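Local coordinates for protein dihydropteroate synthase (Stenotrophomonas maltophilia, PDB 7L6P) that probably catalyses the condensation of para-aminobenzoate with 6-hydroxymethyl-7,8-dihydropterin diphosphate to give 7,8-dihydropteroate, a precursor of folate, at residues A260-A265 with K281-V286; A118-G123 with A143-P148; R235-L240 with V250-A255. All blocks are in the same frame, centred on the assembly; numbering follows the deposited sequence.

Contact 1: A260-A265 with K281-V286; sequences AVQRGA and KIWQAV
The indole of W283 reaches from helix 273-287 to the last turn of helix 250-262, where Q262 lies over one of its faces and V261 meets its pyrrole side. W283 and Q262 bury the most surface here, and the tryptophan suits the place because its long flat side chain can bridge backbones whose nearest CA atoms, those of Q262 and W283, are 8.6 Å apart. Its CG stands anti to the backbone N (chi1 174°), which sends the rings out toward the neighbouring helix. Q262 CG sits 3.8 Å from the centroid of the six-membered ring of W283, close to the ring normal, in a CH-pi contact. The glutamine chain then runs extended over the same ring until Q262 NE2 comes to 3.3 Å from W283 CZ3. The amide is not stacked flat on the indole, since the two planes are 70° apart. V261, apolar as its buried place demands, sets CG1 4.1 Å from W283 CD1 and beside NE1. Just beyond, the helix ends in a Schellman motif: G264, with positive phi, is its C' residue, and A265 N bonds to A260 O at 2.9 Å. The contact also faces the dimer partner: R263 of the second subunit packs on W283, and Q262 OE1 accepts a hydrogen bond from NE2 of Q262 of the second subunit. Glutamine therefore does two jobs, its methylene part giving the aromatic face an apolar partner while its amide finds a polar one in the other subunit, so packing within the chain and pairing between chains are coupled.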
loop_
_atom_site.group_PDB
_atom_site.type_symbol
_atom_site.label_atom_id
_atom_site.label_comp_id
_atom_site.label_asym_id
_atom_site.label_seq_id
_atom_site.Cartn_x
_atom_site.Cartn_y
_atom_site.Cartn_z
ATOM N N ALA A 260 7.615 -3.333 3.940
ATOM C CA ALA A 260 8.853 -4.107 3.938
ATOM C C ALA A 260 9.952 -3.373 3.187
ATOM O O ALA A 260 11.121 -3.404 3.593
ATOM C CB ALA A 260 8.608 -5.487 3.326
ATOM N N VAL A 261 9.606 -2.731 2.067
ATOM C CA VAL A 261 10.603 -1.994 1.295
ATOM C C VAL A 261 11.037 -0.738 2.038
ATOM O O VAL A 261 12.227 -0.389 2.072
ATOM C CB VAL A 261 10.059 -1.696 -0.104
ATOM C CG1 VAL A 261 10.938 -0.641 -0.834
ATOM C CG2 VAL A 261 9.977 -2.981 -0.877
ATOM N N GLN A 262 10.093 -0.040 2.660
ATOM C CA GLN A 262 10.475 1.122 3.451
ATOM C C GLN A 262 11.451 0.761 4.566
ATOM O O GLN A 262 12.211 1.618 5.021
ATOM C CB GLN A 262 9.242 1.789 4.045
ATOM C CG GLN A 262 8.277 2.329 3.000
ATOM C CD GLN A 262 6.995 2.824 3.603
ATOM O OE1 GLN A 262 6.490 2.258 4.575
ATOM N NE2 GLN A 262 6.465 3.910 3.046
ATOM N N ARG A 263 11.415 -0.474 5.052
ATOM C CA ARG A 263 12.263 -0.874 6.160
ATOM C C ARG A 263 13.449 -1.718 5.714
ATOM O O ARG A 263 14.108 -2.340 6.550
ATOM C CB ARG A 263 11.420 -1.580 7.221
ATOM C CG ARG A 263 10.228 -0.711 7.577
ATOM C CD ARG A 263 9.584 -0.966 8.926
ATOM N NE ARG A 263 8.532 0.027 9.124
ATOM C CZ ARG A 263 8.103 0.435 10.309
ATOM N NH1 ARG A 263 8.575 -0.088 11.433
ATOM N NH2 ARG A 263 7.233 1.438 10.368
ATOM N N GLY A 264 13.752 -1.725 4.423
ATOM C CA GLY A 264 15.042 -2.154 3.920
ATOM C C GLY A 264 15.022 -3.303 2.942
ATOM O O GLY A 264 16.085 -3.626 2.391
ATOM N N ALA A 265 13.881 -3.954 2.710
ATOM C CA ALA A 265 13.822 -5.028 1.727
ATOM C C ALA A 265 14.094 -4.469 0.342
ATOM O O ALA A 265 13.506 -3.452 -0.055
ATOM C CB ALA A 265 12.448 -5.686 1.751
ATOM N N LYS A 281 6.288 2.315 -7.601
ATOM C CA LYS A 281 6.528 3.525 -8.380
ATOM C C LYS A 281 6.053 4.756 -7.615
ATOM O O LYS A 281 6.752 5.777 -7.578
ATOM C CB LYS A 281 5.844 3.423 -9.736
ATOM C CG LYS A 281 6.530 2.450 -10.676
ATOM C CD LYS A 281 5.920 2.532 -12.057
ATOM C CE LYS A 281 6.663 1.672 -13.070
ATOM N NZ LYS A 281 6.032 1.866 -14.434
ATOM N N ILE A 282 4.892 4.657 -6.949
ATOM C CA ILE A 282 4.445 5.750 -6.087
ATOM C C ILE A 282 5.457 5.999 -4.981
ATOM O O ILE A 282 5.798 7.149 -4.671
ATOM C CB ILE A 282 3.039 5.464 -5.529
ATOM C CG1 ILE A 282 2.055 5.234 -6.685
ATOM C CG2 ILE A 282 2.581 6.582 -4.589
ATOM C CD1 ILE A 282 2.088 6.331 -7.734
ATOM N N TRP A 283 5.971 4.930 -4.382
ATOM C CA TRP A 283 6.969 5.097 -3.337
ATOM C C TRP A 283 8.187 5.831 -3.868
ATOM O O TRP A 283 8.628 6.827 -3.282
ATOM C CB TRP A 283 7.361 3.733 -2.773
ATOM C CG TRP A 283 8.484 3.786 -1.797
ATOM C CD1 TRP A 283 9.672 3.110 -1.870
ATOM C CD2 TRP A 283 8.547 4.583 -0.607
ATOM N NE1 TRP A 283 10.443 3.397 -0.768
ATOM C CE2 TRP A 283 9.782 4.306 0.016
ATOM C CE3 TRP A 283 7.661 5.482 0.013
ATOM C CZ2 TRP A 283 10.164 4.907 1.216
ATOM C CZ3 TRP A 283 8.040 6.079 1.207
ATOM C CH2 TRP A 283 9.287 5.793 1.791
ATOM N N GLN A 284 8.721 5.373 -5.003
ATOM C CA GLN A 284 9.924 5.984 -5.568
ATOM C C GLN A 284 9.690 7.442 -5.928
ATOM O O GLN A 284 10.570 8.277 -5.729
ATOM C CB GLN A 284 10.388 5.172 -6.774
ATOM C CG GLN A 284 10.958 3.846 -6.333
ATOM C CD GLN A 284 10.653 2.697 -7.289
ATOM O OE1 GLN A 284 10.207 2.914 -8.422
ATOM N NE2 GLN A 284 10.891 1.450 -6.823
ATOM N N ALA A 285 8.507 7.783 -6.434
ATOM C CA ALA A 285 8.267 9.192 -6.751
ATOM C C ALA A 285 8.231 10.045 -5.486
ATOM O O ALA A 285 8.799 11.145 -5.452
ATOM C CB ALA A 285 6.982 9.346 -7.553
ATOM N N VAL A 286 7.612 9.538 -4.418
ATOM C CA VAL A 286 7.598 10.284 -3.166
ATOM C C VAL A 286 9.013 10.432 -2.617
ATOM O O VAL A 286 9.399 11.517 -2.158
ATOM C CB VAL A 286 6.677 9.599 -2.143
ATOM C CG1 VAL A 286 6.840 10.235 -0.787
ATOM C CG2 VAL A 286 5.237 9.663 -2.587
#

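Contact 2: A118-G123 with A143-P148; sequences AAVAAG and AATGVP
V120, on the last turn of helix 113-121, meets T145 and V147 of the segment that carries helix 138-145 into strand 149-152, so the contact joins two adjacent outer helices of the TIM barrel. T145 comes first along 143-148, its CA 6.8 Å from that of V120, the closest such pair. Its CB bond points toward the valine, and T145 CB lies 3.9 Å from V120 CG1, the two side chains crossing at about a right angle. The hydroxyl stands between the backbone N and the carbonyl carbon (chi1 69°), and from there OG1 bonds back to A142 O. It also takes a weak bond from V147 N at 3.4 Å. Threonine thus gives carbon to its neighbour and oxygen to the backbone on either side of it. G146 follows with positive phi, where a CB would be jammed against the preceding carbonyl oxygen; glycine lets the chain leave the helix. V147, last to touch before the chain runs on into strand 149-152, is buried and turns back toward V120, also touching I127 of strand 126-129, a sensible place for a compact apolar residue. V120 and V147 slide past each other in opposite directions, and their methyls meet in two pairs: V120 CG1 with V147 CG1 at 4.0 Å, and V120 CG2 with V147 CG2 at 3.9 Å.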
loop_
_atom_site.group_PDB
_atom_site.type_symbol
_atom_site.label_atom_id
_atom_site.label_comp_id
_atom_site.label_asym_id
_atom_site.label_seq_id
_atom_site.Cartn_x
_atom_site.Cartn_y
_atom_site.Cartn_z
ATOM N N ALA A 118 20.784 -28.989 -11.100
ATOM C CA ALA A 118 20.137 -29.162 -12.394
ATOM C C ALA A 118 19.490 -27.865 -12.864
ATOM O O ALA A 118 19.561 -27.524 -14.050
ATOM C CB ALA A 118 19.115 -30.291 -12.306
ATOM N N ALA A 119 18.836 -27.144 -11.954
ATOM C CA ALA A 119 18.208 -25.879 -12.317
ATOM C C ALA A 119 19.242 -24.864 -12.800
ATOM O O ALA A 119 19.041 -24.197 -13.823
ATOM C CB ALA A 119 17.416 -25.329 -11.130
ATOM N N VAL A 120 20.345 -24.713 -12.060
ATOM C CA VAL A 120 21.380 -23.761 -12.456
ATOM C C VAL A 120 22.005 -24.158 -13.788
ATOM O O VAL A 120 22.282 -23.306 -14.639
ATOM C CB VAL A 120 22.432 -23.631 -11.343
ATOM C CG1 VAL A 120 23.625 -22.846 -11.835
ATOM C CG2 VAL A 120 21.812 -22.956 -10.142
ATOM N N ALA A 121 22.224 -25.451 -14.000
ATOM C CA ALA A 121 22.751 -25.887 -15.286
ATOM C C ALA A 121 21.746 -25.689 -16.411
ATOM O O ALA A 121 22.151 -25.585 -17.572
ATOM C CB ALA A 121 23.186 -27.351 -15.215
ATOM N N ALA A 122 20.452 -25.661 -16.097
ATOM C CA ALA A 122 19.406 -25.435 -17.087
ATOM C C ALA A 122 19.109 -23.961 -17.311
ATOM O O ALA A 122 18.234 -23.637 -18.122
ATOM C CB ALA A 122 18.117 -26.154 -16.679
ATOM N N GLY A 123 19.800 -23.069 -16.607
ATOM C CA GLY A 123 19.669 -21.639 -16.821
ATOM C C GLY A 123 19.235 -20.841 -15.608
ATOM O O GLY A 123 19.119 -19.613 -15.714
ATOM N N ALA A 143 27.245 -23.505 -3.175
ATOM C CA ALA A 143 28.526 -22.813 -3.288
ATOM C C ALA A 143 29.131 -23.028 -4.664
ATOM O O ALA A 143 29.599 -22.078 -5.305
ATOM C CB ALA A 143 29.496 -23.298 -2.209
ATOM N N ALA A 144 29.097 -24.272 -5.140
ATOM C CA ALA A 144 29.719 -24.627 -6.403
ATOM C C ALA A 144 28.984 -24.054 -7.607
ATOM O O ALA A 144 29.603 -23.877 -8.662
ATOM C CB ALA A 144 29.798 -26.146 -6.520
ATOM N N THR A 145 27.692 -23.737 -7.478
ATOM C CA THR A 145 26.959 -23.207 -8.624
ATOM C C THR A 145 27.409 -21.796 -8.976
ATOM O O THR A 145 27.411 -21.429 -10.156
ATOM C CB THR A 145 25.454 -23.202 -8.356
ATOM O OG1 THR A 145 25.164 -22.221 -7.356
ATOM C CG2 THR A 145 24.979 -24.563 -7.884
ATOM N N GLY A 146 27.785 -20.994 -7.979
ATOM C CA GLY A 146 28.215 -19.633 -8.226
ATOM C C GLY A 146 27.098 -18.624 -8.395
ATOM O O GLY A 146 27.370 -17.481 -8.775
ATOM N N VAL A 147 25.848 -18.993 -8.133
ATOM C CA VAL A 147 24.764 -18.026 -8.280
ATOM C C VAL A 147 24.362 -17.492 -6.910
ATOM O O VAL A 147 24.563 -18.172 -5.896
ATOM C CB VAL A 147 23.575 -18.651 -9.014
ATOM C CG1 VAL A 147 24.031 -19.196 -10.345
ATOM C CG2 VAL A 147 22.954 -19.760 -8.166
ATOM N N PRO A 148 23.779 -16.301 -6.832
ATOM C CA PRO A 148 23.307 -15.798 -5.533
ATOM C C PRO A 148 22.290 -16.734 -4.892
ATOM O O PRO A 148 21.548 -17.443 -5.571
ATOM C CB PRO A 148 22.681 -14.442 -5.893
ATOM C CG PRO A 148 23.444 -14.005 -7.115
ATOM C CD PRO A 148 23.704 -15.274 -7.886
#

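Contact 3: R235-L240 with V250-A255; sequences RSLGEL and VAASVA
L237 holds CG anti to its carbonyl carbon (chi1 -55°) and continues through CG with CD1 fully extended from CA (chi2 -174°), which carries that methyl across to S253. On the other helix, the hydroxyl of S253 stands anti to the carbonyl carbon (chi1 -64°), which turns OG back along the helix to bond to R249 O; it also bonds to the backbone N of R233. The reach to S253 is made by one leucine branch: L237 CD1 comes to 3.4 Å from S253 OG and to 3.7 Å from S253 CA, so the methyl lies against the base of the serine as well as its oxygen. Nearer the backbones, A252 turns its CB toward L237, and L237 CB and A252 CB are 4.3 Å apart. The small side chain suits an approach in which the CA atoms of L237 and A252 are only 6.4 Å apart, while the leucine is long enough to reach past the alanine to the next residue. All three touching residues are buried. Helix 235-241 follows barrel strand 227-229, and here it packs on the start of helix 250-262, one of the helices around the TIM barrel. The join lies at the dimer interface as well: I282 of the second subunit packs on L237, and A279 of the second subunit on A255. On the far flank of the short helix, R235 NH1 and E239 OE1 form a salt bridge one turn apart at 2.8 Å, and E239 OE1 is also hydrogen-bonded to T207 OG1. With its polar needs met within its own chain, the buried hydroxyl of S253 can accept a leucine methyl as a neighbour, and between 235-240 and 250-255 the contact is van der Waals packing.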
loop_
_atom_site.group_PDB
_atom_site.type_symbol
_atom_site.label_atom_id
_atom_site.label_comp_id
_atom_site.label_asym_id
_atom_site.label_seq_id
_atom_site.Cartn_x
_atom_site.Cartn_y
_atom_site.Cartn_z
ATOM N N ARG A 235 -1.368 -16.099 5.121
ATOM C CA ARG A 235 -2.487 -16.303 6.050
ATOM C C ARG A 235 -2.516 -15.230 7.123
ATOM O O ARG A 235 -3.596 -14.840 7.582
ATOM C CB ARG A 235 -2.386 -17.689 6.692
ATOM C CG ARG A 235 -3.306 -17.948 7.897
ATOM C CD ARG A 235 -2.628 -18.954 8.884
ATOM N NE ARG A 235 -1.421 -18.383 9.483
ATOM C CZ ARG A 235 -1.408 -17.756 10.652
ATOM N NH1 ARG A 235 -2.518 -17.610 11.367
ATOM N NH2 ARG A 235 -0.259 -17.281 11.126
ATOM N N SER A 236 -1.336 -14.764 7.543
ATOM C CA SER A 236 -1.249 -13.695 8.531
ATOM C C SER A 236 -1.924 -12.422 8.020
ATOM O O SER A 236 -2.525 -11.673 8.800
ATOM C CB SER A 236 0.232 -13.439 8.905
ATOM N N LEU A 237 -1.815 -12.134 6.723
ATOM C CA LEU A 237 -2.568 -10.997 6.177
ATOM C C LEU A 237 -4.075 -11.248 6.261
ATOM O O LEU A 237 -4.862 -10.319 6.500
ATOM C CB LEU A 237 -2.145 -10.713 4.733
ATOM C CG LEU A 237 -0.655 -10.472 4.434
ATOM C CD1 LEU A 237 -0.502 -10.072 2.987
ATOM C CD2 LEU A 237 -0.070 -9.379 5.319
ATOM N N GLY A 238 -4.497 -12.494 6.059
ATOM C CA GLY A 238 -5.910 -12.794 6.212
ATOM C C GLY A 238 -6.359 -12.662 7.654
ATOM O O GLY A 238 -7.461 -12.186 7.931
ATOM N N GLU A 239 -5.498 -13.042 8.592
ATOM C CA GLU A 239 -5.843 -12.901 10.000
ATOM C C GLU A 239 -5.961 -11.433 10.382
ATOM O O GLU A 239 -6.855 -11.055 11.146
ATOM C CB GLU A 239 -4.815 -13.631 10.863
ATOM C CG GLU A 239 -5.070 -13.587 12.357
ATOM C CD GLU A 239 -4.268 -14.661 13.101
ATOM O OE1 GLU A 239 -3.249 -15.132 12.539
ATOM O OE2 GLU A 239 -4.674 -15.051 14.228
ATOM N N LEU A 240 -5.084 -10.591 9.851
ATOM C CA LEU A 240 -5.140 -9.165 10.173
ATOM C C LEU A 240 -6.364 -8.477 9.562
ATOM O O LEU A 240 -6.942 -7.572 10.183
ATOM C CB LEU A 240 -3.842 -8.498 9.707
ATOM C CG LEU A 240 -2.644 -8.818 10.607
ATOM C CD1 LEU A 240 -1.322 -8.481 9.940
ATOM C CD2 LEU A 240 -2.762 -8.041 11.896
ATOM N N VAL A 250 -4.927 -8.845 -1.888
ATOM C CA VAL A 250 -3.983 -8.088 -2.717
ATOM C C VAL A 250 -3.641 -6.749 -2.071
ATOM O O VAL A 250 -2.466 -6.386 -1.937
ATOM C CB VAL A 250 -4.556 -7.893 -4.138
ATOM C CG1 VAL A 250 -3.616 -7.040 -4.988
ATOM C CG2 VAL A 250 -4.785 -9.255 -4.811
ATOM N N ALA A 251 -4.663 -5.982 -1.682
ATOM C CA ALA A 251 -4.415 -4.687 -1.056
ATOM C C ALA A 251 -3.533 -4.823 0.179
ATOM O O ALA A 251 -2.685 -3.974 0.430
ATOM C CB ALA A 251 -5.735 -3.993 -0.698
ATOM N N ALA A 252 -3.738 -5.860 0.984
ATOM C CA ALA A 252 -2.905 -6.045 2.168
ATOM C C ALA A 252 -1.506 -6.516 1.801
ATOM O O ALA A 252 -0.548 -6.232 2.526
ATOM C CB ALA A 252 -3.561 -7.039 3.127
ATOM N N SER A 253 -1.374 -7.261 0.703
ATOM C CA SER A 253 -0.054 -7.645 0.232
ATOM C C SER A 253 0.720 -6.426 -0.249
ATOM O O SER A 253 1.907 -6.272 0.057
ATOM C CB SER A 253 -0.179 -8.683 -0.884
ATOM O OG SER A 253 -0.757 -9.890 -0.409
ATOM N N VAL A 254 0.042 -5.536 -0.975
ATOM C CA VAL A 254 0.663 -4.308 -1.440
ATOM C C VAL A 254 1.133 -3.481 -0.252
ATOM O O VAL A 254 2.277 -3.006 -0.218
ATOM C CB VAL A 254 -0.330 -3.537 -2.335
ATOM C CG1 VAL A 254 0.057 -2.052 -2.480
ATOM C CG2 VAL A 254 -0.497 -4.237 -3.699
ATOM N N ALA A 255 0.273 -3.317 0.758
ATOM C CA ALA A 255 0.677 -2.565 1.945
ATOM C C ALA A 255 1.854 -3.240 2.653
ATOM O O ALA A 255 2.844 -2.589 3.025
ATOM C CB ALA A 255 -0.509 -2.402 2.888
#

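How the contacts relate
From the N terminus, contact 2 comes first, closing a loop that takes in strand 126-129 and joins helices 113-121 and 138-145 on the barrel's outer side. Contact 3 follows much later, closing the short connection between helix 235-241 and helix 250-262. Contact 1 comes last: it starts at the far end of helix 250-262, loops through strand 267-270 and returns on helix 273-287. The three stand in series, none nested or crossed. Contacts 1 and 3 share helix 250-262, with centres about 17 Å apart, and both touch the second subunit; contact 2, across the chain's centre from them, touches no other chain of the assembly.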